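Long-range contacts in glutamate racemase (Bacillus anthracis, PDB 2DWU), which belongs to the Asp/Glu/hydantoin racemase family of enzymes, whose chain is folded around two parallel beta-sheets flanked by helices: residues R105-V110 with K132-L137; E179-L184 with E204-I209. One frame throughout, in Å; residues are numbered along the deposited sequence.

Contact 1. Residues R105-V110 with K132-L137; sequences RAAIKV and KALHEL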
# COMPACT_ATOMS: atom_id res chain seq x y z
N ARG B 105 0.75 -6.41 5.61
CA ARG B 105 1.72 -5.75 4.75
C ARG B 105 1.99 -4.31 5.22
O ARG B 105 3.14 -3.83 5.26
CB ARG B 105 1.20 -5.76 3.30
CG ARG B 105 2.32 -5.69 2.27
CD ARG B 105 1.72 -5.63 0.85
NE ARG B 105 0.68 -6.64 0.63
CZ ARG B 105 0.87 -7.97 0.56
NH1 ARG B 105 2.09 -8.50 0.67
NH2 ARG B 105 -0.19 -8.77 0.38
N ALA B 106 0.92 -3.59 5.56
CA ALA B 106 1.06 -2.23 6.01
C ALA B 106 1.80 -2.17 7.37
O ALA B 106 2.55 -1.23 7.65
CB ALA B 106 -0.34 -1.56 6.12
N ALA B 107 1.56 -3.18 8.20
CA ALA B 107 2.22 -3.23 9.51
C ALA B 107 3.74 -3.33 9.32
O ALA B 107 4.51 -2.68 10.03
CB ALA B 107 1.69 -4.43 10.31
N ILE B 108 4.16 -4.15 8.36
CA ILE B 108 5.60 -4.30 8.07
C ILE B 108 6.16 -2.97 7.58
O ILE B 108 7.29 -2.59 7.90
CB ILE B 108 5.81 -5.43 7.01
CG1 ILE B 108 5.56 -6.78 7.70
CG2 ILE B 108 7.23 -5.41 6.44
CD1 ILE B 108 5.63 -7.98 6.78
N LYS B 109 5.37 -2.23 6.80
CA LYS B 109 5.83 -0.94 6.30
C LYS B 109 6.03 0.11 7.41
O LYS B 109 7.01 0.87 7.39
CB LYS B 109 4.83 -0.42 5.25
CG LYS B 109 5.20 0.96 4.70
CD LYS B 109 4.10 1.50 3.79
CE LYS B 109 4.20 3.01 3.63
NZ LYS B 109 2.83 3.58 3.47
N VAL B 110 5.14 0.13 8.41
CA VAL B 110 5.24 1.16 9.44
C VAL B 110 6.02 0.81 10.69
O VAL B 110 6.43 1.73 11.41
CB VAL B 110 3.83 1.68 9.88
CG1 VAL B 110 3.06 2.13 8.68
CG2 VAL B 110 3.07 0.62 10.64
N LYS B 132 0.77 -15.86 10.75
CA LYS B 132 1.25 -16.59 9.59
C LYS B 132 1.52 -15.66 8.41
O LYS B 132 2.53 -15.81 7.73
CB LYS B 132 0.27 -17.68 9.19
CG LYS B 132 0.20 -18.77 10.26
CD LYS B 132 -0.53 -19.98 9.79
CE LYS B 132 -1.99 -19.73 9.58
NZ LYS B 132 -2.62 -20.96 8.98
N ALA B 133 0.64 -14.69 8.17
CA ALA B 133 0.86 -13.77 7.06
C ALA B 133 2.09 -12.90 7.29
O ALA B 133 2.87 -12.64 6.36
CB ALA B 133 -0.37 -12.88 6.85
N LEU B 134 2.23 -12.41 8.52
CA LEU B 134 3.36 -11.58 8.85
C LEU B 134 4.67 -12.34 8.69
O LEU B 134 5.62 -11.82 8.09
CB LEU B 134 3.23 -11.03 10.27
CG LEU B 134 2.21 -9.88 10.37
CD1 LEU B 134 1.78 -9.65 11.83
CD2 LEU B 134 2.86 -8.63 9.78
N HIS B 135 4.71 -13.57 9.20
CA HIS B 135 5.94 -14.35 9.12
C HIS B 135 6.30 -14.81 7.73
O HIS B 135 7.48 -15.04 7.44
CB HIS B 135 5.88 -15.53 10.09
CG HIS B 135 6.11 -15.12 11.50
ND1 HIS B 135 5.70 -15.88 12.58
CD2 HIS B 135 6.69 -14.01 12.02
CE1 HIS B 135 6.01 -15.25 13.70
NE2 HIS B 135 6.61 -14.11 13.39
N GLU B 136 5.30 -14.90 6.86
CA GLU B 136 5.57 -15.27 5.48
C GLU B 136 6.41 -14.17 4.85
O GLU B 136 7.27 -14.44 4.02
CB GLU B 136 4.26 -15.42 4.71
CG GLU B 136 4.46 -15.97 3.30
CD GLU B 136 3.14 -16.30 2.61
OE1 GLU B 136 3.18 -16.89 1.51
OE2 GLU B 136 2.07 -15.96 3.14
N LEU B 137 6.17 -12.91 5.22
CA LEU B 137 6.94 -11.82 4.66
C LEU B 137 8.24 -11.58 5.43
O LEU B 137 9.25 -11.19 4.86
CB LEU B 137 6.10 -10.53 4.65
CG LEU B 137 4.90 -10.60 3.68
CD1 LEU B 137 3.94 -9.47 4.00
CD2 LEU B 137 5.37 -10.50 2.24

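Contact 2. Residues E179-L184 with E204-I209; sequences EDIDTL and EDVTII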
# COMPACT_ATOMS: atom_id res chain seq x y z
N GLU B 179 2.57 -5.37 26.54
CA GLU B 179 3.52 -5.84 25.54
C GLU B 179 4.24 -4.71 24.84
O GLU B 179 3.75 -3.59 24.74
CB GLU B 179 2.77 -6.69 24.51
CG GLU B 179 2.02 -7.87 25.12
CD GLU B 179 2.92 -8.97 25.65
OE1 GLU B 179 2.39 -9.92 26.28
OE2 GLU B 179 4.16 -8.88 25.45
N ASP B 180 5.43 -5.02 24.35
CA ASP B 180 6.22 -4.07 23.62
C ASP B 180 5.85 -4.16 22.14
O ASP B 180 6.22 -5.12 21.44
CB ASP B 180 7.70 -4.42 23.83
CG ASP B 180 8.65 -3.48 23.13
OD1 ASP B 180 8.22 -2.46 22.54
OD2 ASP B 180 9.88 -3.76 23.18
N ILE B 181 5.03 -3.22 21.68
CA ILE B 181 4.67 -3.15 20.25
C ILE B 181 4.75 -1.70 19.81
O ILE B 181 4.66 -0.79 20.63
CB ILE B 181 3.21 -3.63 19.98
CG1 ILE B 181 2.20 -2.76 20.74
CG2 ILE B 181 3.06 -5.08 20.33
CD1 ILE B 181 0.75 -3.04 20.28
N ASP B 182 4.94 -1.45 18.51
CA ASP B 182 4.92 -0.08 18.04
C ASP B 182 3.90 0.07 16.90
O ASP B 182 3.77 1.13 16.31
CB ASP B 182 6.32 0.40 17.58
CG ASP B 182 6.84 -0.30 16.32
OD1 ASP B 182 6.16 -1.19 15.77
OD2 ASP B 182 7.96 0.07 15.89
N THR B 183 3.17 -1.01 16.64
CA THR B 183 2.17 -1.05 15.56
C THR B 183 1.00 -1.93 16.01
O THR B 183 1.22 -2.94 16.66
CB THR B 183 2.84 -1.67 14.30
OG1 THR B 183 3.98 -0.88 13.93
CG2 THR B 183 1.85 -1.73 13.12
N LEU B 184 -0.24 -1.54 15.69
CA LEU B 184 -1.41 -2.34 16.06
C LEU B 184 -2.33 -2.43 14.85
O LEU B 184 -2.74 -1.41 14.31
CB LEU B 184 -2.20 -1.68 17.21
CG LEU B 184 -3.52 -2.42 17.48
CD1 LEU B 184 -3.24 -3.70 18.21
CD2 LEU B 184 -4.49 -1.53 18.27
N GLU B 204 0.81 7.50 21.95
CA GLU B 204 1.36 8.06 20.72
C GLU B 204 2.39 7.19 20.03
O GLU B 204 2.61 7.32 18.83
CB GLU B 204 2.02 9.41 21.03
CG GLU B 204 1.10 10.43 21.66
CD GLU B 204 0.26 11.16 20.64
OE1 GLU B 204 -0.41 10.48 19.83
OE2 GLU B 204 0.26 12.41 20.66
N ASP B 205 3.05 6.31 20.77
CA ASP B 205 4.09 5.49 20.19
C ASP B 205 3.63 4.24 19.44
O ASP B 205 4.46 3.46 18.97
CB ASP B 205 5.10 5.09 21.27
CG ASP B 205 5.78 6.30 21.89
OD1 ASP B 205 6.27 7.16 21.13
OD2 ASP B 205 5.84 6.38 23.14
N VAL B 206 2.32 4.05 19.33
CA VAL B 206 1.81 2.89 18.61
C VAL B 206 1.02 3.35 17.39
O VAL B 206 0.01 4.06 17.51
CB VAL B 206 0.89 2.04 19.51
CG1 VAL B 206 0.44 0.78 18.74
CG2 VAL B 206 1.63 1.63 20.80
N THR B 207 1.47 2.94 16.21
CA THR B 207 0.78 3.32 14.98
C THR B 207 -0.37 2.36 14.71
O THR B 207 -0.18 1.14 14.64
CB THR B 207 1.73 3.31 13.81
OG1 THR B 207 2.76 4.29 14.03
CG2 THR B 207 1.00 3.64 12.51
N ILE B 208 -1.55 2.94 14.50
CA ILE B 208 -2.77 2.20 14.24
C ILE B 208 -2.93 1.93 12.74
O ILE B 208 -2.72 2.82 11.90
CB ILE B 208 -4.00 3.00 14.75
CG1 ILE B 208 -3.83 3.31 16.25
CG2 ILE B 208 -5.29 2.23 14.49
CD1 ILE B 208 -3.62 2.08 17.13
N ILE B 209 -3.29 0.69 12.41
CA ILE B 209 -3.49 0.29 11.02
C ILE B 209 -4.93 -0.16 10.83
O ILE B 209 -5.44 -1.03 11.54
CB ILE B 209 -2.54 -0.85 10.63
CG1 ILE B 209 -1.10 -0.32 10.69
CG2 ILE B 209 -2.87 -1.38 9.23
CD1 ILE B 209 -0.11 -1.27 10.14
O HOH W 1 6.21 1.51 21.21
O HOH W 2 4.89 3.79 15.80

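Contact 1. Residues R105-V110 with K132-L137
I108 meets L137 and L134 in the apolar middle of a crossing between helix 100-110 and helix 129-137, a small example of how two helices lying beside a parallel sheet are zipped together. The local axes approach to 10.1 Å at a crossing angle of -54°. I108 CD1 presses on L137 CB at 3.4 Å, tighter than ordinary van der Waals contact, and also touches L137 CD1 at 3.6 Å. With CG1 anti to the carbonyl carbon (chi1 -73°) and chi2 extended, the isoleucine delivers this methyl to the base of L137. I108 and L134 slide past one another in opposite directions, L134 CD2 resting on I108 CG1 at 3.9 Å. The same methyl lies more loosely against A107 CB, at 4.4 Å.

A second kind of contact sets a charged group against a methyl by van der Waals touch alone. The R105 side chain bends at chi3 (-48°), crosses L137 at about a right angle and brings NH1 to 3.9 Å from L137 CD1. Its polar partners lie beyond the two helices: NH2 forms a salt bridge with E218, while NH1 forms hydrogen bonds with Q224 and S220 of the second subunit.

The helices therefore hold each other by shape, through branched carbons and without polar links between them, while the buried guanidinium spends its hydrogen bonds on this chain and the neighbouring subunit.

Contact 2. Residues E179-L184 with E204-I209
L184 meets V206, the residue just before strand 207-210, at the apolar centre where two parallel strands begin, L184 CB lying 3.9 Å from V206 CG1. The pair is a worked case of the beta-alpha-beta unit: strand 183-187, helix 195-202 and strand 207-210, the last an outermost strand of the four-stranded sheet within this chain. V206 CG1 stands anti to its own nitrogen (chi1 -177°), which carries it across the T183 backbone and within 4.1 Å of I181 CD1. L184 and I208 run side by side and point the same way; their CD2 and CD1 come to 3.9 Å, a touch left doubtful by the two conformers of I208. On this face the connecting helix covers the pair, I198 and L202 packing on L184. T183 and T207 occupy the other face, where A107 and V110 of helix 100-110 lie on T183.

Farther out, the backbones lock in parallel register. T207 is gripped on both its backbone polar atoms, its N giving a nearly straight bond to D182 O (2.9 Å, 171°) and its O receiving L184 N at 2.9 Å. L184 O then takes I209 N at 2.9 Å.

At the polar edge, the D182 carboxylate accepts from its neighbour, T183 OG1 donating to D182 OD1 at 2.9 Å from above the carboxylate plane. T111 OG1 and the backbone nitrogens of K112 and K113 also bond to this carboxylate, tying the approach to the strand to the link after helix 100-110. Nearer the start of both segments, a water donates to I181 O at 2.8 Å and, weakly, to D205 O.

Overall arrangement
Followed from the N terminus, the chain builds strands 9-14 to 96-98 before it reaches helix 100-110, then passes through strand 115-120 and helix 122-127, and contact 1 closes that excursion at helix 129-137. Strand 142-147 and two further helices, 151-157 and 162-177, come next. From strand 183-187 the chain passes through helix 195-202 to strand 207-210, and contact 2 closes this slightly shorter loop. The two closures follow in series, neither nested nor crossed. They nevertheless meet in space: helix 100-110 packs against helix 129-137 and also against the sheet, where V110 CG2 lies 3.6 Å from T183 CG2. Contact 1 thus joins helix to helix and contact 2 strand to strand, helix 100-110 linking the two.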